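Long-range contact in addiction module toxin RelE (Helicobacter pylori, PDB 4LTT), which probably acts as an RNA-cleaving toxin of a type II toxin-antitoxin system and can bind copper: residues 55-60 with 67-72. Numbering follows the deposited sequence.
Sequences PFRECH and LVYLVK
The beta hairpin of strands 57-60 and 65-72, part of the mixed sheet of this RelE-family, YafQ-type toxin, pairs Arg57 with Tyr69 and Cys59 with Leu67 as antiparallel hydrogen-bonded pairs, while Glu58 faces Val68 in the non-hydrogen-bonded pair between them. One face, through Cys59, Leu67 and Tyr69, packs on helix 25-35, while the other carries the copper ligand Glu58. Arg57 N donates to Tyr69 O at 2.8 Å, almost straight at 175°, and Tyr69 N returns a bond to Arg57 O.

On the helix-packed face, the Tyr69 ring leans across to the neighbouring strand, its CG standing between backbone N and carbonyl carbon (chi1 70°). Arg57 CB lies over one ring face, 3.9 Å from the centroid of Tyr69, a CH-pi contact. Farther out, the arginine chain bends at chi3 beside the tyrosine, so that Arg57 NE donates a 3.1 Å hydrogen bond to Tyr69 OH, bent at 146°, with the hydroxyl in the guanidinium plane. Asp46 joins both polar ends, by a salt bridge to Arg57 NH2 and a hydrogen bond to Tyr69 OH. Further along, Cys59 SG packs on Leu67 CB and meets the Tyr69 ring obliquely.

The opposite face carries Val68 and Glu58, which binds copper in the metal-bound protein but not here; the side chain of His84, also a copper ligand and the predicted proton donor, is about 6 Å from that of Glu58. Phe56 and Leu70 cross at about a right angle, Leu70 CB over the phenyl face and 3.5 Å from Phe56 CE1, while Leu70 CD1 rests 3.8 Å from Pro55 CG.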
loop_
_atom_site.group_PDB
_atom_site.type_symbol
_atom_site.label_atom_id
_atom_site.label_comp_id
_atom_site.label_asym_id
_atom_site.label_seq_id
_atom_site.Cartn_x
_atom_site.Cartn_y
_atom_site.Cartn_z
ATOM N N PRO A 55 9.388 8.034 5.946
ATOM C CA PRO A 55 10.075 6.847 5.576
ATOM C C PRO A 55 9.195 5.778 4.833
ATOM O O PRO A 55 9.521 4.642 4.758
ATOM C CB PRO A 55 10.530 6.270 6.951
ATOM C CG PRO A 55 9.324 6.625 7.823
ATOM C CD PRO A 55 8.910 7.981 7.362
ATOM N N PHE A 56 8.052 6.213 4.257
ATOM C CA PHE A 56 7.140 5.275 3.648
ATOM C C PHE A 56 7.711 4.638 2.411
ATOM O O PHE A 56 8.614 5.190 1.751
ATOM C CB PHE A 56 5.773 5.955 3.385
ATOM C CG PHE A 56 5.002 6.157 4.683
ATOM C CD1 PHE A 56 4.015 5.241 5.082
ATOM C CD2 PHE A 56 5.302 7.172 5.551
ATOM C CE1 PHE A 56 3.311 5.407 6.289
ATOM C CE2 PHE A 56 4.596 7.332 6.781
ATOM C CZ PHE A 56 3.640 6.407 7.138
ATOM N N ARG A 57 7.139 3.516 2.052
ATOM C CA ARG A 57 7.461 2.770 0.819
ATOM C C ARG A 57 6.214 2.693 -0.040
ATOM O O ARG A 57 5.073 2.904 0.419
ATOM C CB ARG A 57 7.927 1.336 1.174
ATOM C CG ARG A 57 9.235 1.331 2.002
ATOM C CD ARG A 57 9.726 -0.123 2.271
ATOM N NE ARG A 57 10.104 -0.812 1.068
ATOM C CZ ARG A 57 11.246 -0.673 0.424
ATOM N NH1 ARG A 57 12.174 0.171 0.895
ATOM N NH2 ARG A 57 11.416 -1.285 -0.730
ATOM N N GLU A 58 6.416 2.290 -1.281
ATOM C CA GLU A 58 5.318 2.219 -2.270
ATOM C C GLU A 58 5.521 0.917 -3.107
ATOM O O GLU A 58 6.658 0.631 -3.507
ATOM C CB GLU A 58 5.428 3.417 -3.256
ATOM C CG GLU A 58 4.287 3.446 -4.295
ATOM C CD GLU A 58 4.687 4.306 -5.498
ATOM O OE1 GLU A 58 4.517 5.519 -5.371
ATOM O OE2 GLU A 58 5.194 3.835 -6.524
ATOM N N CYS A 59 4.409 0.208 -3.350
ATOM C CA CYS A 59 4.449 -0.863 -4.328
ATOM C C CYS A 59 3.225 -0.685 -5.221
ATOM O O CYS A 59 2.279 0.063 -4.921
ATOM C CB CYS A 59 4.545 -2.233 -3.690
ATOM S SG CYS A 59 3.147 -2.707 -2.702
ATOM N N HIS A 60 3.292 -1.351 -6.357
ATOM C CA HIS A 60 2.180 -1.266 -7.358
ATOM C C HIS A 60 1.350 -2.505 -7.318
ATOM O O HIS A 60 1.856 -3.588 -7.684
ATOM C CB HIS A 60 2.743 -1.268 -8.741
ATOM C CG HIS A 60 3.226 0.007 -9.214
ATOM N ND1 HIS A 60 4.165 0.683 -8.636
ATOM C CD2 HIS A 60 2.934 0.660 -10.413
ATOM C CE1 HIS A 60 4.451 1.775 -9.391
ATOM N NE2 HIS A 60 3.672 1.736 -10.457
ATOM N N LEU A 67 0.060 0.977 -3.343
ATOM C CA LEU A 67 -0.061 0.832 -1.889
ATOM C C LEU A 67 1.113 1.613 -1.261
ATOM O O LEU A 67 2.291 1.356 -1.587
ATOM C CB LEU A 67 0.024 -0.659 -1.541
ATOM C CG LEU A 67 0.083 -0.931 -0.014
ATOM C CD1 LEU A 67 -1.231 -0.558 0.656
ATOM C CD2 LEU A 67 0.461 -2.395 0.235
ATOM N N VAL A 68 0.810 2.497 -0.322
ATOM C CA VAL A 68 1.824 3.230 0.455
ATOM C C VAL A 68 1.802 2.663 1.841
ATOM O O VAL A 68 0.692 2.581 2.458
ATOM C CB VAL A 68 1.570 4.742 0.432
ATOM C CG1 VAL A 68 2.615 5.455 1.295
ATOM C CG2 VAL A 68 1.641 5.267 -1.003
ATOM N N TYR A 69 2.963 2.227 2.354
ATOM C CA TYR A 69 2.999 1.458 3.610
ATOM C C TYR A 69 4.274 1.731 4.313
ATOM O O TYR A 69 5.231 2.292 3.760
ATOM C CB TYR A 69 2.818 -0.061 3.334
ATOM C CG TYR A 69 4.012 -0.653 2.642
ATOM C CD1 TYR A 69 5.066 -1.180 3.403
ATOM C CD2 TYR A 69 4.130 -0.682 1.280
ATOM C CE1 TYR A 69 6.172 -1.746 2.763
ATOM C CE2 TYR A 69 5.249 -1.189 0.639
ATOM C CZ TYR A 69 6.283 -1.717 1.395
ATOM O OH TYR A 69 7.402 -2.238 0.792
ATOM N N LEU A 70 4.351 1.292 5.569
ATOM C CA LEU A 70 5.549 1.441 6.391
ATOM C C LEU A 70 5.619 0.305 7.385
ATOM O O LEU A 70 4.656 0.037 8.123
ATOM C CB LEU A 70 5.516 2.795 7.141
ATOM C CG LEU A 70 6.656 3.012 8.138
ATOM C CD1 LEU A 70 8.004 3.098 7.478
ATOM C CD2 LEU A 70 6.375 4.276 8.917
ATOM N N VAL A 71 6.797 -0.281 7.542
ATOM C CA VAL A 71 7.047 -1.195 8.656
ATOM C C VAL A 71 7.655 -0.354 9.781
ATOM O O VAL A 71 8.716 0.282 9.572
ATOM C CB VAL A 71 7.991 -2.309 8.207
ATOM C CG1 VAL A 71 8.440 -3.162 9.417
ATOM C CG2 VAL A 71 7.342 -3.198 7.215
ATOM N N LYS A 72 7.015 -0.318 10.919
ATOM C CA LYS A 72 7.595 0.442 12.026
ATOM C C LYS A 72 7.215 -0.260 13.318
ATOM O O LYS A 72 6.049 -0.503 13.562
ATOM C CB LYS A 72 7.058 1.836 12.057
ATOM C CG LYS A 72 7.561 2.648 13.226
ATOM C CD LYS A 72 7.088 4.050 13.219
ATOM C CE LYS A 72 7.684 4.794 14.415
ATOM N NZ LYS A 72 7.254 6.225 14.367
#